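Local coordinates for NADPH-flavin oxidoreductase (Vibrio parahaemolyticus serotype O3:K6, PDB 5UU6), which probably uses bound FMN to pass electrons from NADPH to flavin or nitroaromatic substrates, as a homodimeric member of the nitroreductase family, at residues D85-A90 / G147-T152. Residues are numbered along the deposited sequence; the frame is centred on the assembly and turned at random.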
loop_
_atom_site.group_PDB
_atom_site.type_symbol
_atom_site.label_atom_id
_atom_site.label_comp_id
_atom_site.label_asym_id
_atom_site.label_seq_id
_atom_site.Cartn_x
_atom_site.Cartn_y
_atom_site.Cartn_z
ATOM N N ASP A 85 -3.498 -11.800 -5.219
ATOM C CA ASP A 85 -4.374 -12.860 -5.728
ATOM C C ASP A 85 -4.735 -12.555 -7.179
ATOM O O ASP A 85 -5.576 -11.686 -7.437
ATOM C CB ASP A 85 -5.635 -13.016 -4.862
ATOM C CG ASP A 85 -6.430 -14.295 -5.182
ATOM O OD1 ASP A 85 -6.343 -14.814 -6.327
ATOM O OD2 ASP A 85 -7.189 -14.766 -4.300
ATOM N N TYR A 86 -4.078 -13.251 -8.116
ATOM C CA TYR A 86 -4.538 -13.363 -9.495
ATOM C C TYR A 86 -5.140 -14.741 -9.779
ATOM O O TYR A 86 -5.400 -15.082 -10.940
ATOM C CB TYR A 86 -3.397 -13.043 -10.472
ATOM C CG TYR A 86 -3.039 -11.567 -10.390
ATOM C CD1 TYR A 86 -3.783 -10.631 -11.064
ATOM C CD2 TYR A 86 -1.972 -11.120 -9.593
ATOM C CE1 TYR A 86 -3.481 -9.282 -10.973
ATOM C CE2 TYR A 86 -1.669 -9.763 -9.477
ATOM C CZ TYR A 86 -2.415 -8.853 -10.173
ATOM O OH TYR A 86 -2.139 -7.489 -10.078
ATOM N N GLN A 87 -5.358 -15.548 -8.739
ATOM C CA GLN A 87 -5.963 -16.851 -8.956
ATOM C C GLN A 87 -7.468 -16.750 -9.159
ATOM O O GLN A 87 -8.025 -17.530 -9.941
ATOM C CB GLN A 87 -5.630 -17.805 -7.812
ATOM C CG GLN A 87 -6.244 -19.223 -7.972
ATOM C CD GLN A 87 -5.976 -19.877 -9.321
ATOM O OE1 GLN A 87 -6.902 -20.223 -10.027
ATOM N NE2 GLN A 87 -4.710 -20.066 -9.669
ATOM N N ARG A 88 -8.152 -15.823 -8.484
ATOM C CA ARG A 88 -9.569 -15.606 -8.801
ATOM C C ARG A 88 -9.741 -15.326 -10.288
ATOM O O ARG A 88 -10.610 -15.914 -10.951
ATOM C CB ARG A 88 -10.150 -14.456 -7.983
ATOM C CG ARG A 88 -10.453 -14.780 -6.532
ATOM C CD ARG A 88 -11.351 -13.708 -5.930
ATOM N NE ARG A 88 -10.687 -12.401 -5.851
ATOM C CZ ARG A 88 -10.078 -11.951 -4.753
ATOM N NH1 ARG A 88 -10.062 -12.708 -3.653
ATOM N NH2 ARG A 88 -9.498 -10.753 -4.746
ATOM N N HIS A 89 -8.886 -14.453 -10.839
ATOM C CA HIS A 89 -8.991 -14.123 -12.256
ATOM C C HIS A 89 -8.699 -15.341 -13.137
ATOM O O HIS A 89 -9.425 -15.596 -14.106
ATOM C CB HIS A 89 -8.060 -12.957 -12.584
ATOM C CG HIS A 89 -8.163 -11.829 -11.606
ATOM N ND1 HIS A 89 -7.543 -11.850 -10.371
ATOM C CD2 HIS A 89 -8.838 -10.656 -11.669
ATOM C CE1 HIS A 89 -7.826 -10.732 -9.724
ATOM N NE2 HIS A 89 -8.609 -9.992 -10.493
ATOM N N ALA A 90 -7.648 -16.114 -12.814
ATOM C CA ALA A 90 -7.320 -17.291 -13.623
ATOM C C ALA A 90 -8.381 -18.377 -13.484
ATOM O O ALA A 90 -8.582 -19.167 -14.416
ATOM C CB ALA A 90 -5.939 -17.835 -13.247
ATOM N N GLY A 147 -1.894 -23.044 2.180
ATOM C CA GLY A 147 -2.458 -23.696 1.005
ATOM C C GLY A 147 -2.678 -22.782 -0.183
ATOM O O GLY A 147 -3.688 -22.924 -0.888
ATOM N N LEU A 148 -1.739 -21.824 -0.432
ATOM C CA LEU A 148 -2.010 -20.891 -1.526
ATOM C C LEU A 148 -1.796 -21.566 -2.882
ATOM O O LEU A 148 -0.807 -22.285 -3.069
ATOM C CB LEU A 148 -1.116 -19.668 -1.424
ATOM C CG LEU A 148 -1.168 -18.929 -0.094
ATOM C CD1 LEU A 148 -0.221 -17.758 -0.207
ATOM C CD2 LEU A 148 -2.595 -18.458 0.161
ATOM N N PRO A 149 -2.693 -21.338 -3.844
ATOM C CA PRO A 149 -2.485 -21.831 -5.208
ATOM C C PRO A 149 -1.484 -20.976 -5.985
ATOM O O PRO A 149 -0.958 -19.972 -5.514
ATOM C CB PRO A 149 -3.879 -21.718 -5.830
ATOM C CG PRO A 149 -4.479 -20.517 -5.156
ATOM C CD PRO A 149 -3.940 -20.562 -3.724
ATOM N N GLN A 150 -1.225 -21.406 -7.210
ATOM C CA GLN A 150 -0.502 -20.588 -8.163
ATOM C C GLN A 150 -1.211 -19.252 -8.372
ATOM O O GLN A 150 -2.422 -19.121 -8.151
ATOM C CB GLN A 150 -0.370 -21.353 -9.489
ATOM C CG GLN A 150 0.558 -22.564 -9.391
ATOM C CD GLN A 150 1.960 -22.177 -8.924
ATOM O OE1 GLN A 150 2.318 -22.385 -7.762
ATOM N NE2 GLN A 150 2.745 -21.598 -9.819
ATOM N N ASN A 151 -0.434 -18.242 -8.765
ATOM C CA ASN A 151 -0.920 -16.880 -9.020
ATOM C C ASN A 151 -1.302 -16.134 -7.749
ATOM O O ASN A 151 -1.980 -15.111 -7.822
ATOM C CB ASN A 151 -2.120 -16.863 -9.993
ATOM C CG ASN A 151 -1.723 -17.136 -11.440
ATOM O OD1 ASN A 151 -0.591 -17.523 -11.736
ATOM N ND2 ASN A 151 -2.661 -16.904 -12.357
ATOM N N THR A 152 -0.911 -16.628 -6.577
ATOM C CA THR A 152 -1.072 -15.906 -5.316
ATOM C C THR A 152 0.265 -15.940 -4.580
ATOM O O THR A 152 1.094 -16.824 -4.823
ATOM C CB THR A 152 -2.172 -16.513 -4.425
ATOM O OG1 THR A 152 -1.755 -17.812 -3.975
ATOM C CG2 THR A 152 -3.428 -16.700 -5.195
#
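The Tyr86 ring has the backbone oxygen of Asn151 at its edge, near the ring plane, and the Gln87 amide meets Gln150 O in its own plane. The Asp85 carboxylate lies over one Arg88 guanidinium face, offset toward the rim; Asp85 OD2 and Arg88 NH1 pair by charge alone, while NH2 bonds to the backbone oxygens of Gln47 and Val49. The His89 ring has Asp85 O at its edge, in plane. Tyr86 N donates to Asn151 O (2.8 Å), almost in line with the carbonyl bond. Gln87 NE2 reaches Gln150 O at 2.9 Å with a nearly straight N-H (171°), although it stands above that carbonyl plane rather than on a lone pair. The bend at chi2 (51°) brings the amide there, while OE1 is held by Ser91; a long side chain with both donor and acceptor suits this bridging place. The Gln87 side chain crosses that of Pro149 at a slant, Gln87 CG 3.6 Å from Pro149 CG, and Tyr184 of the second subunit packs on both. Asn151, third in a type II turn, tolerates its positive phi (72°) better than most residues; its ND2 lies 3.5 Å from Ala90 CB, a small methyl that leaves room. Thr152 CG2 packs on Gln87 CB at 3.6 Å, while Thr152 OG1 donates to Pro149 O (2.8 Å), steadying the turn. Asp85 OD1 accepts from Arg88 N at 3.0 Å, and OD2 bonds to Ser50 OG and to Tyr184 OH of the second subunit; a short acid reaches both helix start and interface. Here the two central strands of the nitroreductase sheet meet: Asp85 and Thr152 form an antiparallel non-hydrogen-bonded pair, side chains on one face, so CG2 lies alongside the carboxylate, and the Asx motif of Asp85 carries strand 78-85 into helix 87-92 as the turn leads into 152-161.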